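Glutathione-specific gamma-glutamylcyclotransferase (Saccharomyces cerevisiae S288c, PDB 5HWK) catalyses the breakdown of glutathione into 5-oxo-L-proline and the dipeptide Cys-Gly, acting on glutathione but not on other gamma-glutamyl peptides. Local coordinates at residues Asn193-Tyr196 against Leu197-Glu201; Ile216-His219 against Tyr220-Ala223. All blocks are in the same frame, centred on the assembly; numbering follows the deposited sequence.

Interaction 1: Asn193-Tyr196 against Leu197-Glu201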
loop_
_atom_site.group_PDB
_atom_site.type_symbol
_atom_site.label_atom_id
_atom_site.label_comp_id
_atom_site.label_asym_id
_atom_site.label_seq_id
_atom_site.Cartn_x
_atom_site.Cartn_y
_atom_site.Cartn_z
ATOM N N ASN A 193 -3.900 5.395 -16.261
ATOM C CA ASN A 193 -3.360 4.484 -15.245
ATOM C C ASN A 193 -1.890 4.826 -15.010
ATOM O O ASN A 193 -1.395 4.726 -13.878
ATOM C CB ASN A 193 -3.525 3.058 -15.773
ATOM C CG ASN A 193 -3.433 1.958 -14.700
ATOM O OD1 ASN A 193 -3.841 0.851 -15.020
ATOM N ND2 ASN A 193 -2.989 2.262 -13.483
ATOM N N TYR A 194 -1.201 5.330 -16.043
ATOM C CA TYR A 194 0.183 5.740 -15.870
ATOM C C TYR A 194 0.310 6.867 -14.862
ATOM O O TYR A 194 1.246 6.864 -14.046
ATOM C CB TYR A 194 0.709 6.186 -17.235
ATOM C CG TYR A 194 2.045 6.855 -17.280
ATOM C CD1 TYR A 194 3.218 6.191 -16.907
ATOM C CD2 TYR A 194 2.171 8.101 -17.879
ATOM C CE1 TYR A 194 4.458 6.829 -17.034
ATOM C CE2 TYR A 194 3.350 8.712 -17.976
ATOM C CZ TYR A 194 4.488 8.087 -17.569
ATOM O OH TYR A 194 5.667 8.772 -17.750
ATOM N N GLU A 195 -0.597 7.850 -14.924
ATOM C CA GLU A 195 -0.572 8.956 -13.956
ATOM C C GLU A 195 -0.703 8.413 -12.521
ATOM O O GLU A 195 -0.045 8.927 -11.610
ATOM C CB GLU A 195 -1.716 9.932 -14.220
ATOM C CG GLU A 195 -1.667 11.113 -13.300
ATOM C CD GLU A 195 -2.942 11.989 -13.287
ATOM O OE1 GLU A 195 -4.068 11.487 -13.566
ATOM O OE2 GLU A 195 -2.825 13.169 -12.908
ATOM N N TYR A 196 -1.601 7.453 -12.286
ATOM C CA TYR A 196 -1.697 6.874 -10.947
ATOM C C TYR A 196 -0.352 6.305 -10.479
ATOM O O TYR A 196 0.091 6.564 -9.343
ATOM C CB TYR A 196 -2.750 5.785 -10.964
ATOM C CG TYR A 196 -2.912 4.987 -9.707
ATOM C CD1 TYR A 196 -2.150 3.835 -9.493
ATOM C CD2 TYR A 196 -3.860 5.363 -8.750
ATOM C CE1 TYR A 196 -2.308 3.075 -8.338
ATOM C CE2 TYR A 196 -4.047 4.602 -7.576
ATOM C CZ TYR A 196 -3.245 3.491 -7.363
ATOM O OH TYR A 196 -3.444 2.691 -6.245
ATOM N N LEU A 197 0.336 5.548 -11.346
ATOM C CA LEU A 197 1.648 5.021 -10.961
ATOM C C LEU A 197 2.643 6.139 -10.722
ATOM O O LEU A 197 3.422 6.108 -9.764
ATOM C CB LEU A 197 2.164 4.075 -12.040
ATOM C CG LEU A 197 3.542 3.467 -11.930
ATOM C CD1 LEU A 197 3.731 2.748 -10.594
ATOM C CD2 LEU A 197 3.778 2.491 -13.092
ATOM N N ALA A 198 2.673 7.131 -11.612
ATOM C CA ALA A 198 3.615 8.231 -11.472
ATOM C C ALA A 198 3.360 9.041 -10.204
ATOM O O ALA A 198 4.318 9.566 -9.586
ATOM C CB ALA A 198 3.502 9.148 -12.713
ATOM N N LYS A 199 2.083 9.229 -9.845
ATOM C CA LYS A 199 1.822 9.983 -8.614
ATOM C C LYS A 199 2.322 9.225 -7.405
ATOM O O LYS A 199 2.816 9.838 -6.464
ATOM C CB LYS A 199 0.338 10.297 -8.477
ATOM C CG LYS A 199 -0.110 11.470 -9.372
ATOM C CD LYS A 199 -1.556 11.764 -9.095
ATOM C CE LYS A 199 -2.118 12.957 -9.811
ATOM N NZ LYS A 199 -1.328 14.212 -9.541
ATOM N N LEU A 200 2.178 7.892 -7.403
ATOM C CA LEU A 200 2.660 7.111 -6.246
ATOM C C LEU A 200 4.181 7.199 -6.174
ATOM O O LEU A 200 4.746 7.460 -5.114
ATOM C CB LEU A 200 2.199 5.653 -6.396
ATOM C CG LEU A 200 2.714 4.734 -5.269
ATOM C CD1 LEU A 200 2.319 5.255 -3.849
ATOM C CD2 LEU A 200 2.225 3.302 -5.518
ATOM N N GLU A 201 4.861 7.039 -7.307
ATOM C CA GLU A 201 6.312 7.161 -7.322
ATOM C C GLU A 201 6.762 8.553 -6.855
ATOM O O GLU A 201 7.733 8.678 -6.099
ATOM C CB GLU A 201 6.822 6.835 -8.738
#
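E195 and K199, one turn apart at the start of helix 193-205, run side by side and point the same way. Their salt bridge is a long one, with E195 OE2 3.8 Å from K199 NZ. The lysine bends at its last torsion (chi4 -56°), and its CE comes closer to the carboxylate than the charged nitrogen does, at 3.2 Å from E195 OE2. The other oxygen, E195 OE1, is held by R47 in a second salt bridge. An alanine at K199 would probably leave E195 OE2 without its lysine mate on this helix and take away the CG that packs beside the E195 carbonyl. Four successive i to i+4 backbone hydrogen bonds build the turn itself. The bond from A198 N to Y194 O is 2.8 Å long and nearly straight, while the one from L200 N to Y196 O measures 3.1 Å. The apolar side is made by L197 and L200, which touch F39 of strand 35-40. With CG anti to the backbone N (chi1 175°), the Y196 ring is carried off the helix to meet that of F39, and its hydroxyl bonds to the backbone N of A57. The Y196 side chain also touches E115, the probable proton acceptor. The helix is therefore amphipathic: charges on its partly exposed side reinforce the turn weakly, whereas its buried side brings a tyrosine to the wall of the probable active site.

Interaction 2: Ile216-His219 against Tyr220-Ala223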
loop_
_atom_site.group_PDB
_atom_site.type_symbol
_atom_site.label_atom_id
_atom_site.label_comp_id
_atom_site.label_asym_id
_atom_site.label_seq_id
_atom_site.Cartn_x
_atom_site.Cartn_y
_atom_site.Cartn_z
ATOM N N ILE A 216 15.653 3.376 1.606
ATOM C CA ILE A 216 14.766 2.257 1.322
ATOM C C ILE A 216 14.026 2.565 0.033
ATOM O O ILE A 216 13.465 3.655 -0.121
ATOM C CB ILE A 216 13.790 2.040 2.491
ATOM C CG1 ILE A 216 12.852 0.871 2.216
ATOM N N THR A 217 14.049 1.625 -0.909
ATOM C CA THR A 217 13.380 1.801 -2.187
ATOM C C THR A 217 12.525 0.582 -2.488
ATOM O O THR A 217 12.744 -0.520 -1.976
ATOM C CB THR A 217 14.361 2.012 -3.343
ATOM O OG1 THR A 217 15.058 0.790 -3.590
ATOM C CG2 THR A 217 15.373 3.087 -2.997
ATOM N N ASP A 218 11.551 0.791 -3.335
ATOM C CA ASP A 218 10.624 -0.262 -3.715
ATOM C C ASP A 218 11.052 -0.807 -5.084
ATOM O O ASP A 218 10.747 -0.214 -6.117
ATOM C CB ASP A 218 9.196 0.279 -3.727
ATOM C CG ASP A 218 8.143 -0.824 -3.926
ATOM O OD1 ASP A 218 8.418 -1.812 -4.643
ATOM O OD2 ASP A 218 7.025 -0.693 -3.377
ATOM N N HIS A 219 11.741 -1.957 -5.084
ATOM C CA HIS A 219 12.273 -2.536 -6.318
ATOM C C HIS A 219 11.177 -2.992 -7.265
ATOM O O HIS A 219 11.341 -2.927 -8.498
ATOM C CB HIS A 219 13.200 -3.701 -5.981
ATOM C CG HIS A 219 14.391 -3.290 -5.178
ATOM N ND1 HIS A 219 15.358 -2.449 -5.678
ATOM C CD2 HIS A 219 14.762 -3.582 -3.908
ATOM C CE1 HIS A 219 16.285 -2.251 -4.757
ATOM N NE2 HIS A 219 15.943 -2.924 -3.671
ATOM N N TYR A 220 10.059 -3.470 -6.726
ATOM C CA TYR A 220 8.932 -3.839 -7.586
ATOM C C TYR A 220 8.399 -2.613 -8.323
ATOM O O TYR A 220 8.216 -2.645 -9.544
ATOM C CB TYR A 220 7.829 -4.468 -6.749
ATOM C CG TYR A 220 6.501 -4.540 -7.450
ATOM C CD1 TYR A 220 6.238 -5.566 -8.373
ATOM C CD2 TYR A 220 5.507 -3.568 -7.256
ATOM C CE1 TYR A 220 5.030 -5.620 -9.062
ATOM C CE2 TYR A 220 4.321 -3.648 -7.915
ATOM C CZ TYR A 220 4.072 -4.680 -8.808
ATOM O OH TYR A 220 2.848 -4.751 -9.408
ATOM N N LEU A 221 8.169 -1.517 -7.595
ATOM C CA LEU A 221 7.606 -0.338 -8.232
ATOM C C LEU A 221 8.588 0.241 -9.248
ATOM O O LEU A 221 8.185 0.701 -10.320
ATOM C CB LEU A 221 7.281 0.712 -7.182
ATOM C CG LEU A 221 6.053 1.555 -7.434
ATOM C CD1 LEU A 221 4.831 0.610 -7.647
ATOM C CD2 LEU A 221 5.876 2.482 -6.250
ATOM N N THR A 222 9.888 0.183 -8.950
ATOM C CA THR A 222 10.885 0.649 -9.911
ATOM C C THR A 222 10.866 -0.181 -11.195
ATOM O O THR A 222 10.922 0.372 -12.295
ATOM C CB THR A 222 12.259 0.589 -9.282
ATOM O OG1 THR A 222 12.295 1.540 -8.226
ATOM C CG2 THR A 222 13.299 0.995 -10.303
ATOM N N ALA A 223 10.763 -1.508 -11.079
ATOM C CA ALA A 223 10.715 -2.364 -12.258
ATOM C C ALA A 223 9.409 -2.149 -13.014
ATOM O O ALA A 223 9.395 -2.089 -14.250
ATOM C CB ALA A 223 10.849 -3.825 -11.846
#
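D218 turns its carboxylate back over the first turn of helix 219-232 and crosses the side chain of L221 at a slant, with D218 CG 3.7 Å from L221 CB. Its CG stands anti to the backbone N (chi1 -172°), which brings D218 OD1 to 3.0 Å from L221 N in the N-cap hydrogen bond. The N-H points well at the oxygen (165°), yet it arrives from above the carboxylate plane, 61° out of it. D218 OD1 also rests against Y220 CB, 3.4 Å away, near the plane of the tyrosine ring and at its edge. The ring leads away from the cap, and its hydroxyl bonds to F39 N. T222 lies beside the D218 carbonyl. Its backbone N meets D218 O in the carbonyl plane at 3.0 Å, and its OG1 donates to the same oxygen at 3.1 Å from above that plane, so two donors grip one acceptor. The H219 imidazole, whose NE2 bonds to E80, has T217 OG1 on one face, 3.4 Å above the plane and displaced toward the rim. The bond from A223 N to H219 O carries the helix onward. D218 thus serves the helix start twice, through side chain and carbonyl. Its negative charge would probably interact favourably with the helix dipole, while the salt bridge from D218 OD2 to R37 ties this helix start to strand 35-40.

In the fold
Interaction 1 comes first along the chain, in the opening turns of helix 193-205; interaction 2 follows it at the start of helix 219-232, the next and last helix of the chain. Their centres lie 14 Å apart, and the two helices meet through leucines: L197 CD1 is 3.8 Å from L221 CD1, and L200 CD2 is 3.8 Å from L221 CD2. F39 touches L197, L200 and L221 alike, so strand 35-40, an edge strand of the three-stranded antiparallel sheet, touches both contacts. Of the two, interaction 1 lies nearer the probable catalytic centre, with Y196 beside E115, whereas L221 stays about 12 Å from the bound benzoic acid, side chain to ligand.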